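Local coordinates for beta-n-acetylhexosaminidase (Streptococcus pneumoniae, PDB 4AZI), which cleaves terminal, non-reducing beta-linked N-acetylglucosamine from glycans as an exo-acting family 20 glycoside hydrolase, at residues Ala138-Val143 and Asp187-Gln192; Gln201-Phe206 and Asp237-Asp242. The protein carries 2 engineered substitutions. All coordinates share one frame; numbering follows the deposited sequence.

How the contacts relate
Contact 1 precedes contact 2 along the chain without overlap, and both lie within the family 20 catalytic domain, a closed eight-stranded parallel beta/alpha barrel. Contact 1 joins the excursion after strand 110-117 to the one after strand 176-180. Contact 2 then sets the start of helix 203-219 against the loop between strands 223-227 and 246-249. Their centres are about 19 Å apart and their nearest atoms about 5 Å apart, so they do not touch. Helix 193-199 lies between Asp-187 to Gln-192 and Gln-201 to Phe-206 in sequence. Successive barrel connections are thus joined in two ways, by a water-bridged polar contact near the inhibitor pocket and by a largely apolar one.

Contact 1: Ala138-Val143 and Asp187-Gln192; sequences AHFDKV and DATSAQ
Lys-142 and Asp-187 carry opposite charges yet meet through a water rather than directly. NZ of Lys-142 stays 4.5 Å from OD2 of Asp-187, and water 2 spans the gap, accepting from NZ at 2.8 Å and donating to OD2 at 2.6 Å. The extended lysine chain runs alongside the backbone of Asp-187, its CE lying 3.1 Å from the Asp-187 O. Three more hydrogen bonds hold the carboxylate: OD1 is bonded to the hydroxyls of Ser-144 and Thr-146, and OD2 takes one from the backbone N of Lys-145, which should favour the ionised form.

One direct hydrogen bond crosses the contact, from Asp-141 N to Ala-188 O at 3.1 Å. It is bent at the hydrogen (138°), although the donor sits almost in line with the carbonyl. A second water bridge joins the same aspartate to Ser-190, with water 1 donating to Asp-141 OD2 and accepting from Ser-190 OG; the other carboxylate oxygen, OD1, is paired with Tyr-196 OH. Apart from these polar links, Phe-140 and Thr-189 lie side by side and point the same way, with CD2 of the ring 3.7 Å from CG2 of the threonine. A chi1 of 62° sets CG2 anti to the carbonyl carbon, against the ring, and puts OG1 where it accepts from Gln-192 N at 3.1 Å; OG1 is also bonded to Ala-185 O.

The bond from Gln-192 N makes an ST motif at the threonine, just before helix 193-199, with Gln-192 at its N-cap position. Ala-191, between the two, touches the bound inhibitor, so the contact joins two loops beside the pocket, which is formed, as in other TIM barrels, at the C-terminal ends of the strands.

Contact 2: Gln201-Phe206 and Asp237-Asp242; sequences QLYGKF and DDVQFD
A chi1 of -177° in Tyr-203 throws its ring away from its own backbone N, while -70° in Phe-241 sets that ring beside its backbone N, and the two choices bring the side chains together at about a right angle. Their planes are inclined at 56°, neither stacked nor edge-to-face, and the phenol end of the tyrosine is what touches. CZ of Tyr-203 lies 3.6 Å from CZ of Phe-241, and the hydroxyl approaches closer still, with OH 3.2 Å from Phe-241 CE1. This oxygen is not left without partners in the apolar surroundings: Gly-230 O and Tyr-233 N both bond to it, fixing where the ring ends.

Val-239 packs against the CD2 and CE2 side of the tyrosine ring. Its CB is 3.9 Å from Tyr-203 CD2, and its CG1 sits 4.0 Å from the CA of Gly-204, so the branched side chain spans ring and helix backbone together. Phe-206 completes the group. Its CE2 comes within 3.7 Å of Phe-241 CE2, and the rings meet at their edges, Phe-241 CZ lying in the plane of Phe-206 and Phe-206 CD2 in that of Phe-241. No hydrogen bond joins the two segments, whose contact is apolar; farther along the helix, Asn-211 bonds to Gln-240 O and Asp-242 N.

Trp-194 of helix 193-199 meets the Phe-206 ring edge-to-face, and Leu-197 of that helix touches both Tyr-203 and Phe-206. Phe-241 also rests on Ala-207 and Asn-211, so the loop between strands 223-227 and 246-249 is laid across the first turns of helix 203-219, which leads into strand 223-227.

Contact 1: Ala138-Val143 and Asp187-Gln192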
loop_
_atom_site.group_PDB
_atom_site.type_symbol
_atom_site.label_atom_id
_atom_site.label_comp_id
_atom_site.label_asym_id
_atom_site.label_seq_id
_atom_site.Cartn_x
_atom_site.Cartn_y
_atom_site.Cartn_z
ATOM N N ALA A 138 -5.348 6.686 -22.599
ATOM C CA ALA A 138 -4.181 6.480 -23.434
ATOM C C ALA A 138 -4.592 5.559 -24.574
ATOM O O ALA A 138 -5.463 4.696 -24.412
ATOM C CB ALA A 138 -3.045 5.870 -22.631
ATOM N N HIS A 139 -3.962 5.752 -25.720
ATOM C CA HIS A 139 -4.312 5.069 -26.953
ATOM C C HIS A 139 -3.040 4.686 -27.669
ATOM O O HIS A 139 -2.334 5.546 -28.205
ATOM C CB HIS A 139 -5.200 6.008 -27.773
ATOM C CG HIS A 139 -5.611 5.479 -29.129
ATOM N ND1 HIS A 139 -6.262 6.246 -30.028
ATOM C CD2 HIS A 139 -5.445 4.233 -29.725
ATOM C CE1 HIS A 139 -6.503 5.532 -31.136
ATOM N NE2 HIS A 139 -6.008 4.299 -30.952
ATOM N N PHE A 140 -2.730 3.391 -27.646
ATOM C CA PHE A 140 -1.545 2.848 -28.319
ATOM C C PHE A 140 -1.960 1.744 -29.304
ATOM O O PHE A 140 -2.564 2.050 -30.331
ATOM C CB PHE A 140 -0.499 2.367 -27.299
ATOM C CG PHE A 140 0.071 3.474 -26.440
ATOM C CD1 PHE A 140 0.910 4.441 -26.990
ATOM C CD2 PHE A 140 -0.232 3.551 -25.086
ATOM C CE1 PHE A 140 1.430 5.463 -26.209
ATOM C CE2 PHE A 140 0.287 4.576 -24.298
ATOM C CZ PHE A 140 1.119 5.529 -24.861
ATOM N N ASP A 141 -1.659 0.479 -28.996
ATOM C CA ASP A 141 -2.096 -0.661 -29.817
ATOM C C ASP A 141 -3.611 -0.763 -29.878
ATOM O O ASP A 141 -4.171 -1.341 -30.812
ATOM C CB ASP A 141 -1.572 -1.977 -29.250
ATOM C CG ASP A 141 -0.080 -2.131 -29.388
ATOM O OD1 ASP A 141 0.597 -1.208 -29.897
ATOM O OD2 ASP A 141 0.413 -3.191 -28.969
ATOM N N LYS A 142 -4.250 -0.247 -28.834
ATOM C CA LYS A 142 -5.694 -0.079 -28.764
ATOM C C LYS A 142 -5.987 0.999 -27.735
ATOM O O LYS A 142 -5.066 1.516 -27.091
ATOM C CB LYS A 142 -6.390 -1.385 -28.381
ATOM C CG LYS A 142 -5.998 -1.971 -27.032
ATOM C CD LYS A 142 -7.080 -2.924 -26.544
ATOM C CE LYS A 142 -6.582 -3.761 -25.381
ATOM N NZ LYS A 142 -7.681 -4.466 -24.662
ATOM N N VAL A 143 -7.262 1.346 -27.593
ATOM C CA VAL A 143 -7.683 2.252 -26.535
ATOM C C VAL A 143 -7.573 1.523 -25.201
ATOM O O VAL A 143 -8.161 0.456 -25.013
ATOM C CB VAL A 143 -9.107 2.791 -26.777
ATOM C CG1 VAL A 143 -9.572 3.647 -25.604
ATOM C CG2 VAL A 143 -9.143 3.595 -28.073
ATOM N N ASP A 187 -2.253 -2.893 -20.612
ATOM C CA ASP A 187 -3.338 -3.512 -21.372
ATOM C C ASP A 187 -3.347 -3.127 -22.850
ATOM O O ASP A 187 -3.985 -3.796 -23.665
ATOM C CB ASP A 187 -4.692 -3.189 -20.723
ATOM C CG ASP A 187 -5.152 -1.763 -20.980
ATOM O OD1 ASP A 187 -4.384 -0.794 -20.738
ATOM O OD2 ASP A 187 -6.306 -1.609 -21.418
ATOM N N ALA A 188 -2.633 -2.058 -23.190
ATOM C CA ALA A 188 -2.687 -1.474 -24.524
ATOM C C ALA A 188 -1.342 -1.525 -25.234
ATOM O O ALA A 188 -1.209 -0.993 -26.326
ATOM C CB ALA A 188 -3.179 -0.032 -24.440
ATOM N N THR A 189 -0.349 -2.155 -24.604
ATOM C CA THR A 189 1.009 -2.214 -25.146
ATOM C C THR A 189 1.657 -3.582 -24.933
ATOM O O THR A 189 2.861 -3.716 -25.095
ATOM C CB THR A 189 1.926 -1.174 -24.467
ATOM O OG1 THR A 189 2.010 -1.465 -23.066
ATOM C CG2 THR A 189 1.418 0.261 -24.677
ATOM N N SER A 190 0.853 -4.584 -24.577
ATOM C CA SER A 190 1.336 -5.895 -24.089
ATOM C C SER A 190 2.445 -5.771 -23.041
ATOM O O SER A 190 3.500 -6.397 -23.147
ATOM C CB SER A 190 1.740 -6.838 -25.232
ATOM O OG SER A 190 0.786 -6.799 -26.274
ATOM N N ALA A 191 2.174 -4.954 -22.025
ATOM C CA ALA A 191 3.075 -4.758 -20.897
ATOM C C ALA A 191 4.444 -4.244 -21.339
ATOM O O ALA A 191 5.471 -4.762 -20.907
ATOM C CB ALA A 191 3.201 -6.032 -20.056
ATOM N N GLN A 192 4.430 -3.238 -22.218
ATOM C CA GLN A 192 5.639 -2.534 -22.653
ATOM C C GLN A 192 5.437 -1.026 -22.552
ATOM O O GLN A 192 5.996 -0.258 -23.339
ATOM C CB GLN A 192 6.003 -2.918 -24.092
ATOM C CG GLN A 192 6.074 -4.417 -24.346
ATOM C CD GLN A 192 6.212 -4.735 -25.821
ATOM O OE1 GLN A 192 5.237 -5.103 -26.481
ATOM N NE2 GLN A 192 7.417 -4.552 -26.357
HETATM O O HOH W 1 2.262 -5.232 -27.895
HETATM O O HOH W 2 -7.865 -3.644 -21.997
#

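Contact 2: Gln201-Phe206 and Asp237-Asp242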
loop_
_atom_site.group_PDB
_atom_site.type_symbol
_atom_site.label_atom_id
_atom_site.label_comp_id
_atom_site.label_asym_id
_atom_site.label_seq_id
_atom_site.Cartn_x
_atom_site.Cartn_y
_atom_site.Cartn_z
ATOM N N GLN A 201 8.100 9.860 -27.278
ATOM C CA GLN A 201 8.663 10.971 -26.510
ATOM C C GLN A 201 7.683 11.536 -25.460
ATOM O O GLN A 201 7.569 12.751 -25.276
ATOM C CB GLN A 201 9.221 12.060 -27.437
ATOM C CG GLN A 201 10.409 11.608 -28.273
ATOM C CD GLN A 201 10.963 12.719 -29.149
ATOM O OE1 GLN A 201 11.027 13.876 -28.734
ATOM N NE2 GLN A 201 11.374 12.370 -30.364
ATOM N N LEU A 202 6.999 10.630 -24.764
ATOM C CA LEU A 202 6.066 10.994 -23.688
ATOM C C LEU A 202 6.546 10.629 -22.260
ATOM O O LEU A 202 5.827 10.882 -21.285
ATOM C CB LEU A 202 4.683 10.378 -23.953
ATOM C CG LEU A 202 3.872 10.859 -25.166
ATOM C CD1 LEU A 202 2.728 9.900 -25.464
ATOM C CD2 LEU A 202 3.332 12.258 -24.922
ATOM N N TYR A 203 7.742 10.042 -22.139
ATOM C CA TYR A 203 8.290 9.641 -20.824
ATOM C C TYR A 203 8.607 10.857 -19.941
ATOM O O TYR A 203 8.394 10.823 -18.729
ATOM C CB TYR A 203 9.525 8.745 -20.995
ATOM C CG TYR A 203 10.144 8.201 -19.712
ATOM C CD1 TYR A 203 9.423 7.355 -18.863
ATOM C CD2 TYR A 203 11.471 8.487 -19.376
ATOM C CE1 TYR A 203 9.997 6.840 -17.708
ATOM C CE2 TYR A 203 12.053 7.969 -18.209
ATOM C CZ TYR A 203 11.302 7.144 -17.382
ATOM O OH TYR A 203 11.852 6.623 -16.227
ATOM N N GLY A 204 9.122 11.920 -20.563
ATOM C CA GLY A 204 9.317 13.207 -19.893
ATOM C C GLY A 204 8.022 13.767 -19.322
ATOM O O GLY A 204 8.012 14.379 -18.246
ATOM N N LYS A 205 6.927 13.541 -20.033
ATOM C CA LYS A 205 5.624 13.974 -19.556
ATOM C C LYS A 205 5.123 13.080 -18.419
ATOM O O LYS A 205 4.434 13.565 -17.519
ATOM C CB LYS A 205 4.618 14.100 -20.709
ATOM C CG LYS A 205 4.962 15.273 -21.630
ATOM C CD LYS A 205 4.128 15.299 -22.906
ATOM N N PHE A 206 5.490 11.801 -18.444
ATOM C CA PHE A 206 5.255 10.923 -17.289
ATOM C C PHE A 206 5.972 11.415 -16.025
ATOM O O PHE A 206 5.393 11.414 -14.935
ATOM C CB PHE A 206 5.648 9.466 -17.573
ATOM C CG PHE A 206 5.620 8.597 -16.346
ATOM C CD1 PHE A 206 4.419 8.072 -15.881
ATOM C CD2 PHE A 206 6.780 8.357 -15.621
ATOM C CE1 PHE A 206 4.383 7.304 -14.730
ATOM C CE2 PHE A 206 6.756 7.588 -14.472
ATOM C CZ PHE A 206 5.555 7.055 -14.027
ATOM N N ASP A 237 19.153 8.460 -17.313
ATOM C CA ASP A 237 18.806 9.622 -16.501
ATOM C C ASP A 237 18.701 10.940 -17.276
ATOM O O ASP A 237 18.966 12.012 -16.725
ATOM C CB ASP A 237 19.768 9.752 -15.311
ATOM C CG ASP A 237 21.173 10.153 -15.735
ATOM O OD1 ASP A 237 21.480 10.090 -16.943
ATOM O OD2 ASP A 237 21.969 10.546 -14.857
ATOM N N ASP A 238 18.303 10.869 -18.545
ATOM C CA ASP A 238 18.073 12.090 -19.316
ATOM C C ASP A 238 16.717 12.703 -18.959
ATOM O O ASP A 238 16.420 13.835 -19.344
ATOM C CB ASP A 238 18.220 11.849 -20.825
ATOM C CG ASP A 238 17.353 10.707 -21.332
ATOM O OD1 ASP A 238 16.151 10.931 -21.577
ATOM O OD2 ASP A 238 17.879 9.582 -21.488
ATOM N N VAL A 239 15.906 11.936 -18.228
ATOM C CA VAL A 239 14.653 12.409 -17.638
ATOM C C VAL A 239 14.780 12.232 -16.121
ATOM O O VAL A 239 15.103 11.151 -15.639
ATOM C CB VAL A 239 13.433 11.648 -18.208
ATOM C CG1 VAL A 239 12.170 11.941 -17.412
ATOM C CG2 VAL A 239 13.224 12.009 -19.672
ATOM N N GLN A 240 14.559 13.303 -15.373
ATOM C CA GLN A 240 14.899 13.312 -13.955
ATOM C C GLN A 240 13.664 13.170 -13.071
ATOM O O GLN A 240 12.604 13.686 -13.402
ATOM C CB GLN A 240 15.684 14.577 -13.600
ATOM C CG GLN A 240 16.843 14.331 -12.643
ATOM C CD GLN A 240 17.953 13.462 -13.232
ATOM O OE1 GLN A 240 18.658 12.755 -12.502
ATOM N NE2 GLN A 240 18.123 13.518 -14.555
ATOM N N PHE A 241 13.805 12.463 -11.954
ATOM C CA PHE A 241 12.674 12.250 -11.039
ATOM C C PHE A 241 12.954 12.840 -9.658
ATOM O O PHE A 241 14.119 12.994 -9.271
ATOM C CB PHE A 241 12.322 10.761 -10.931
ATOM C CG PHE A 241 11.695 10.186 -12.176
ATOM C CD1 PHE A 241 12.483 9.802 -13.262
ATOM C CD2 PHE A 241 10.312 10.016 -12.263
ATOM C CE1 PHE A 241 11.903 9.272 -14.411
ATOM C CE2 PHE A 241 9.727 9.475 -13.407
ATOM C CZ PHE A 241 10.524 9.108 -14.487
ATOM N N ASP A 242 11.875 13.184 -8.946
ATOM C CA ASP A 242 11.897 13.676 -7.556
ATOM C C ASP A 242 12.648 12.669 -6.679
ATOM O O ASP A 242 12.304 11.489 -6.645
ATOM C CB ASP A 242 10.444 13.857 -7.072
ATOM C CG ASP A 242 10.332 14.491 -5.678
ATOM O OD1 ASP A 242 11.028 14.053 -4.750
ATOM O OD2 ASP A 242 9.506 15.413 -5.491
#